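PRO-PRO endopeptidase (Paenibacillus alvei, PDB 6FPC) cleaves peptide bonds between two prolines as a secreted zinc-dependent endopeptidase, cutting a PLP-PVP motif in a cell-surface protein and so possibly regulating adhesion. Local coordinates at residues I6-N19 with L38-Q52. Residues are numbered along the deposited sequence; the frame is centred on the assembly and turned at random.
Sequences ILDKLVVLPSGEYN and LDALYSKGVKIKLTQ
Val11 and Val12 run parallel to Ile48 and Lys49, joined by three backbone hydrogen bonds. Ile48 N gives to Leu10 O, and Val12 N to Ile48 O at 2.8 Å. The bond from Leu50 N to Val12 O is longer, 3.2 Å. A water then donates to both Val12 O and Leu50 O where the strands part. Pro14 sets CD against Leu50 O.

Val11, Ile48 and Leu50 turn to the face covered by helix 20-30, where Leu30 meets Val11 and Ile48. Val11 CG1 touches Leu50 CD1 at 3.8 Å, and Leu13 CD2 reaches the same methyl. On the other face the bent chain of Lys47 lays CD against Val12 CG2.

The two parallel strands are joined through helices 20-30 and 35-43, a beta-alpha-beta crossover at the edge of the mixed sheet. Strand 47-51 pairs in turn with 89-93, and Ile48 lies near Glu112 of the zinc-binding HExxH helix without touching it.

Beyond the strands, helix 7-10 packs on helix 35-43. Leu10 has CG anti to its N (chi1 -178°), which brings CD2 against both Leu38 CD2 and Ile48 CD1, while CD1 nears Val46 O. The extended Lys9 chain lies across one face of the Tyr42 ring, its run at about a right angle to the tyrosine side chain. Lys9 CE is 3.8 Å from the Tyr42 centroid, a CH-pi contact, offset toward the rim. Ile6 CD1 meets Tyr42 CB at 3.6 Å. A Schellman motif at Gly45, with positive phi, ends helix 35-43.

At the far end Gln52 OE1 accepts from Asn19 N (2.8 Å), the donor lying above the amide plane. A second water links Gln52 NE2 to Asn19 ND2, while Asn19 OD1 caps Glu22 N.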
loop_
_atom_site.group_PDB
_atom_site.type_symbol
_atom_site.label_atom_id
_atom_site.label_comp_id
_atom_site.label_asym_id
_atom_site.label_seq_id
_atom_site.Cartn_x
_atom_site.Cartn_y
_atom_site.Cartn_z
ATOM N N ILE A 6 -4.518 -14.795 10.472
ATOM C CA ILE A 6 -4.424 -14.968 9.022
ATOM C C ILE A 6 -3.028 -14.509 8.533
ATOM O O ILE A 6 -2.511 -15.054 7.558
ATOM C CB ILE A 6 -5.595 -14.199 8.324
ATOM C CG1 ILE A 6 -5.426 -14.091 6.789
ATOM C CG2 ILE A 6 -5.832 -12.817 8.948
ATOM C CD1 ILE A 6 -5.846 -15.311 6.051
ATOM N N LEU A 7 -2.401 -13.560 9.247
ATOM C CA LEU A 7 -1.083 -13.027 8.872
ATOM C C LEU A 7 0.064 -14.076 8.936
ATOM O O LEU A 7 1.054 -13.941 8.211
ATOM C CB LEU A 7 -0.736 -11.751 9.684
ATOM C CG LEU A 7 -1.597 -10.484 9.420
ATOM C CD1 LEU A 7 -1.016 -9.290 10.152
ATOM C CD2 LEU A 7 -1.628 -10.098 7.947
ATOM N N ASP A 8 -0.092 -15.132 9.758
ATOM C CA ASP A 8 0.874 -16.225 9.873
ATOM C C ASP A 8 0.970 -17.003 8.545
ATOM O O ASP A 8 2.004 -17.601 8.277
ATOM C CB ASP A 8 0.477 -17.169 11.017
ATOM C CG ASP A 8 0.493 -16.530 12.397
ATOM O OD1 ASP A 8 1.010 -15.394 12.526
ATOM O OD2 ASP A 8 -0.000 -17.167 13.348
ATOM N N LYS A 9 -0.090 -16.996 7.716
ATOM C CA LYS A 9 -0.023 -17.668 6.416
ATOM C C LYS A 9 0.031 -16.675 5.234
ATOM O O LYS A 9 0.669 -16.978 4.225
ATOM C CB LYS A 9 -1.124 -18.722 6.235
ATOM C CG LYS A 9 -2.548 -18.219 6.335
ATOM C CD LYS A 9 -3.512 -19.391 6.212
ATOM C CE LYS A 9 -4.919 -18.888 6.074
ATOM N NZ LYS A 9 -5.913 -19.991 6.126
ATOM N N LEU A 10 -0.612 -15.498 5.371
ATOM C CA LEU A 10 -0.654 -14.439 4.354
ATOM C C LEU A 10 0.706 -13.721 4.217
ATOM O O LEU A 10 1.129 -13.407 3.093
ATOM C CB LEU A 10 -1.780 -13.439 4.686
ATOM C CG LEU A 10 -2.042 -12.261 3.736
ATOM C CD1 LEU A 10 -2.623 -12.724 2.399
ATOM C CD2 LEU A 10 -3.031 -11.291 4.335
ATOM N N VAL A 11 1.377 -13.448 5.360
ATOM C CA VAL A 11 2.685 -12.785 5.357
ATOM C C VAL A 11 3.770 -13.831 5.177
ATOM O O VAL A 11 3.858 -14.760 5.979
ATOM C CB VAL A 11 2.933 -11.876 6.596
ATOM C CG1 VAL A 11 4.379 -11.347 6.631
ATOM C CG2 VAL A 11 1.934 -10.725 6.625
ATOM N N VAL A 12 4.564 -13.699 4.112
ATOM C CA VAL A 12 5.657 -14.627 3.839
ATOM C C VAL A 12 6.989 -13.924 4.161
ATOM O O VAL A 12 7.337 -12.938 3.520
ATOM C CB VAL A 12 5.594 -15.236 2.410
ATOM C CG1 VAL A 12 6.766 -16.189 2.160
ATOM C CG2 VAL A 12 4.266 -15.975 2.191
ATOM N N LEU A 13 7.681 -14.404 5.198
ATOM C CA LEU A 13 8.967 -13.851 5.635
ATOM C C LEU A 13 10.087 -14.518 4.825
ATOM O O LEU A 13 9.852 -15.610 4.295
ATOM C CB LEU A 13 9.167 -14.046 7.165
ATOM C CG LEU A 13 8.140 -13.345 8.082
ATOM C CD1 LEU A 13 8.377 -13.671 9.511
ATOM C CD2 LEU A 13 8.142 -11.828 7.898
ATOM N N PRO A 14 11.287 -13.896 4.668
ATOM C CA PRO A 14 12.339 -14.538 3.852
ATOM C C PRO A 14 12.841 -15.863 4.426
ATOM O O PRO A 14 12.934 -16.021 5.652
ATOM C CB PRO A 14 13.461 -13.492 3.823
ATOM C CG PRO A 14 12.804 -12.197 4.171
ATOM C CD PRO A 14 11.730 -12.569 5.154
ATOM N N SER A 15 13.171 -16.809 3.527
ATOM C CA SER A 15 13.692 -18.135 3.888
ATOM C C SER A 15 15.144 -18.012 4.338
ATOM O O SER A 15 15.637 -18.861 5.090
ATOM C CB SER A 15 13.562 -19.107 2.717
ATOM O OG SER A 15 14.308 -18.665 1.594
ATOM N N GLY A 16 15.802 -16.953 3.877
ATOM C CA GLY A 16 17.163 -16.601 4.264
ATOM C C GLY A 16 17.152 -15.764 5.529
ATOM O O GLY A 16 16.188 -15.812 6.298
ATOM N N GLU A 17 18.220 -14.999 5.770
ATOM C CA GLU A 17 18.308 -14.176 6.978
ATOM C C GLU A 17 17.589 -12.832 6.819
ATOM O O GLU A 17 17.602 -12.249 5.729
ATOM C CB GLU A 17 19.767 -13.996 7.405
ATOM C CG GLU A 17 19.952 -13.728 8.891
ATOM C CD GLU A 17 19.357 -14.769 9.817
ATOM O OE1 GLU A 17 18.279 -14.496 10.394
ATOM O OE2 GLU A 17 19.951 -15.865 9.948
ATOM N N TYR A 18 16.914 -12.366 7.890
ATOM C CA TYR A 18 16.165 -11.099 7.861
ATOM C C TYR A 18 16.141 -10.402 9.217
ATOM O O TYR A 18 16.287 -11.056 10.250
ATOM C CB TYR A 18 14.730 -11.291 7.304
ATOM C CG TYR A 18 13.835 -12.157 8.171
ATOM C CD1 TYR A 18 12.994 -11.590 9.122
ATOM C CD2 TYR A 18 13.812 -13.541 8.020
ATOM C CE1 TYR A 18 12.201 -12.382 9.951
ATOM C CE2 TYR A 18 13.002 -14.342 8.825
ATOM C CZ TYR A 18 12.198 -13.758 9.791
ATOM O OH TYR A 18 11.384 -14.534 10.582
ATOM N N ASN A 19 15.924 -9.071 9.206
ATOM C CA ASN A 19 15.822 -8.228 10.414
ATOM C C ASN A 19 14.549 -8.652 11.169
ATOM O O ASN A 19 13.449 -8.212 10.825
ATOM C CB ASN A 19 15.753 -6.732 10.020
ATOM C CG ASN A 19 15.817 -5.772 11.194
ATOM O OD1 ASN A 19 15.311 -6.032 12.289
ATOM N ND2 ASN A 19 16.412 -4.609 10.978
ATOM N N LEU A 38 -8.227 -9.274 5.149
ATOM C CA LEU A 38 -6.997 -10.082 5.058
ATOM C C LEU A 38 -7.326 -11.524 4.600
ATOM O O LEU A 38 -6.631 -12.066 3.731
ATOM C CB LEU A 38 -6.220 -10.074 6.388
ATOM C CG LEU A 38 -5.639 -8.713 6.830
ATOM C CD1 LEU A 38 -5.214 -8.742 8.306
ATOM C CD2 LEU A 38 -4.470 -8.289 5.945
ATOM N N ASP A 39 -8.418 -12.098 5.129
ATOM C CA ASP A 39 -8.919 -13.438 4.774
ATOM C C ASP A 39 -9.225 -13.505 3.277
ATOM O O ASP A 39 -8.767 -14.418 2.572
ATOM C CB ASP A 39 -10.180 -13.779 5.591
ATOM C CG ASP A 39 -9.947 -14.103 7.062
ATOM O OD1 ASP A 39 -10.946 -14.267 7.799
ATOM O OD2 ASP A 39 -8.765 -14.195 7.477
ATOM N N ALA A 40 -9.962 -12.491 2.788
ATOM C CA ALA A 40 -10.339 -12.355 1.390
ATOM C C ALA A 40 -9.092 -12.248 0.511
ATOM O O ALA A 40 -9.032 -12.910 -0.522
ATOM C CB ALA A 40 -11.235 -11.141 1.214
ATOM N N LEU A 41 -8.065 -11.481 0.945
ATOM C CA LEU A 41 -6.804 -11.380 0.194
ATOM C C LEU A 41 -6.167 -12.757 0.007
ATOM O O LEU A 41 -5.795 -13.119 -1.114
ATOM C CB LEU A 41 -5.803 -10.469 0.916
ATOM C CG LEU A 41 -5.907 -8.993 0.658
ATOM C CD1 LEU A 41 -4.928 -8.261 1.555
ATOM C CD2 LEU A 41 -5.666 -8.661 -0.838
ATOM N N TYR A 42 -6.052 -13.522 1.106
ATOM C CA TYR A 42 -5.484 -14.862 1.076
ATOM C C TYR A 42 -6.254 -15.801 0.140
ATOM O O TYR A 42 -5.616 -16.586 -0.556
ATOM C CB TYR A 42 -5.402 -15.471 2.485
ATOM C CG TYR A 42 -4.597 -16.750 2.515
ATOM C CD1 TYR A 42 -3.206 -16.719 2.578
ATOM C CD2 TYR A 42 -5.220 -17.994 2.435
ATOM C CE1 TYR A 42 -2.456 -17.893 2.616
ATOM C CE2 TYR A 42 -4.478 -19.177 2.444
ATOM C CZ TYR A 42 -3.096 -19.120 2.552
ATOM O OH TYR A 42 -2.351 -20.270 2.560
ATOM N N SER A 43 -7.604 -15.726 0.111
ATOM C CA SER A 43 -8.410 -16.587 -0.769
ATOM C C SER A 43 -8.144 -16.350 -2.283
ATOM O O SER A 43 -8.397 -17.255 -3.079
ATOM C CB SER A 43 -9.901 -16.456 -0.457
ATOM O OG SER A 43 -10.420 -15.238 -0.968
ATOM N N LYS A 44 -7.604 -15.162 -2.658
ATOM C CA LYS A 44 -7.278 -14.782 -4.044
ATOM C C LYS A 44 -5.823 -15.135 -4.437
ATOM O O LYS A 44 -5.342 -14.721 -5.496
ATOM C CB LYS A 44 -7.539 -13.269 -4.281
ATOM C CG LYS A 44 -8.911 -12.771 -3.815
ATOM C CD LYS A 44 -10.049 -13.066 -4.785
ATOM C CE LYS A 44 -11.362 -13.362 -4.084
ATOM N NZ LYS A 44 -11.869 -12.210 -3.287
ATOM N N GLY A 45 -5.137 -15.879 -3.578
ATOM C CA GLY A 45 -3.760 -16.280 -3.820
ATOM C C GLY A 45 -2.772 -15.159 -3.575
ATOM O O GLY A 45 -1.635 -15.243 -4.032
ATOM N N VAL A 46 -3.192 -14.103 -2.860
ATOM C CA VAL A 46 -2.316 -12.973 -2.535
ATOM C C VAL A 46 -1.389 -13.406 -1.418
ATOM O O VAL A 46 -1.816 -14.110 -0.508
ATOM C CB VAL A 46 -3.065 -11.646 -2.168
ATOM C CG1 VAL A 46 -2.094 -10.560 -1.664
ATOM C CG2 VAL A 46 -3.841 -11.106 -3.366
ATOM N N LYS A 47 -0.126 -13.004 -1.515
ATOM C CA LYS A 47 0.874 -13.184 -0.473
ATOM C C LYS A 47 1.509 -11.826 -0.220
ATOM O O LYS A 47 1.713 -11.055 -1.157
ATOM C CB LYS A 47 1.942 -14.249 -0.832
ATOM C CG LYS A 47 1.446 -15.716 -0.771
ATOM C CD LYS A 47 0.922 -16.168 0.608
ATOM C CE LYS A 47 0.776 -17.681 0.731
ATOM N NZ LYS A 47 -0.070 -18.270 -0.352
ATOM N N ILE A 48 1.733 -11.498 1.040
ATOM C CA ILE A 48 2.419 -10.261 1.421
ATOM C C ILE A 48 3.831 -10.693 1.777
ATOM O O ILE A 48 4.066 -11.272 2.842
ATOM C CB ILE A 48 1.740 -9.469 2.563
ATOM C CG1 ILE A 48 0.299 -9.070 2.215
ATOM C CG2 ILE A 48 2.609 -8.248 2.972
ATOM C CD1 ILE A 48 -0.528 -8.689 3.449
ATOM N N LYS A 49 4.764 -10.448 0.863
ATOM C CA LYS A 49 6.154 -10.844 1.058
ATOM C C LYS A 49 6.997 -9.683 1.580
ATOM O O LYS A 49 7.133 -8.661 0.902
ATOM C CB LYS A 49 6.740 -11.417 -0.245
ATOM C CG LYS A 49 6.094 -12.737 -0.645
ATOM C CD LYS A 49 6.778 -13.392 -1.821
ATOM C CE LYS A 49 6.039 -14.650 -2.237
ATOM N NZ LYS A 49 6.668 -15.287 -3.414
ATOM N N LEU A 50 7.545 -9.840 2.792
ATOM C CA LEU A 50 8.430 -8.833 3.387
ATOM C C LEU A 50 9.821 -9.298 3.022
ATOM O O LEU A 50 10.182 -10.444 3.296
ATOM C CB LEU A 50 8.235 -8.751 4.912
ATOM C CG LEU A 50 6.801 -8.526 5.415
ATOM C CD1 LEU A 50 6.769 -8.432 6.913
ATOM C CD2 LEU A 50 6.118 -7.323 4.730
ATOM N N THR A 51 10.559 -8.461 2.296
ATOM C CA THR A 51 11.859 -8.845 1.752
ATOM C C THR A 51 13.025 -8.200 2.469
ATOM O O THR A 51 12.946 -7.036 2.844
ATOM C CB THR A 51 11.889 -8.563 0.230
ATOM O OG1 THR A 51 11.977 -7.149 -0.012
ATOM C CG2 THR A 51 10.652 -9.115 -0.499
ATOM N N GLN A 52 14.123 -8.946 2.646
ATOM C CA GLN A 52 15.295 -8.359 3.279
ATOM C C GLN A 52 16.106 -7.547 2.266
ATOM O O GLN A 52 16.666 -6.528 2.633
ATOM C CB GLN A 52 16.148 -9.386 4.050
ATOM C CG GLN A 52 17.248 -8.745 4.907
ATOM C CD GLN A 52 16.780 -7.787 5.989
ATOM O OE1 GLN A 52 15.755 -7.981 6.660
ATOM N NE2 GLN A 52 17.538 -6.726 6.195
HETATM O O HOH W 1 9.498 -12.619 1.819
HETATM O O HOH W 2 17.621 -4.549 8.130
#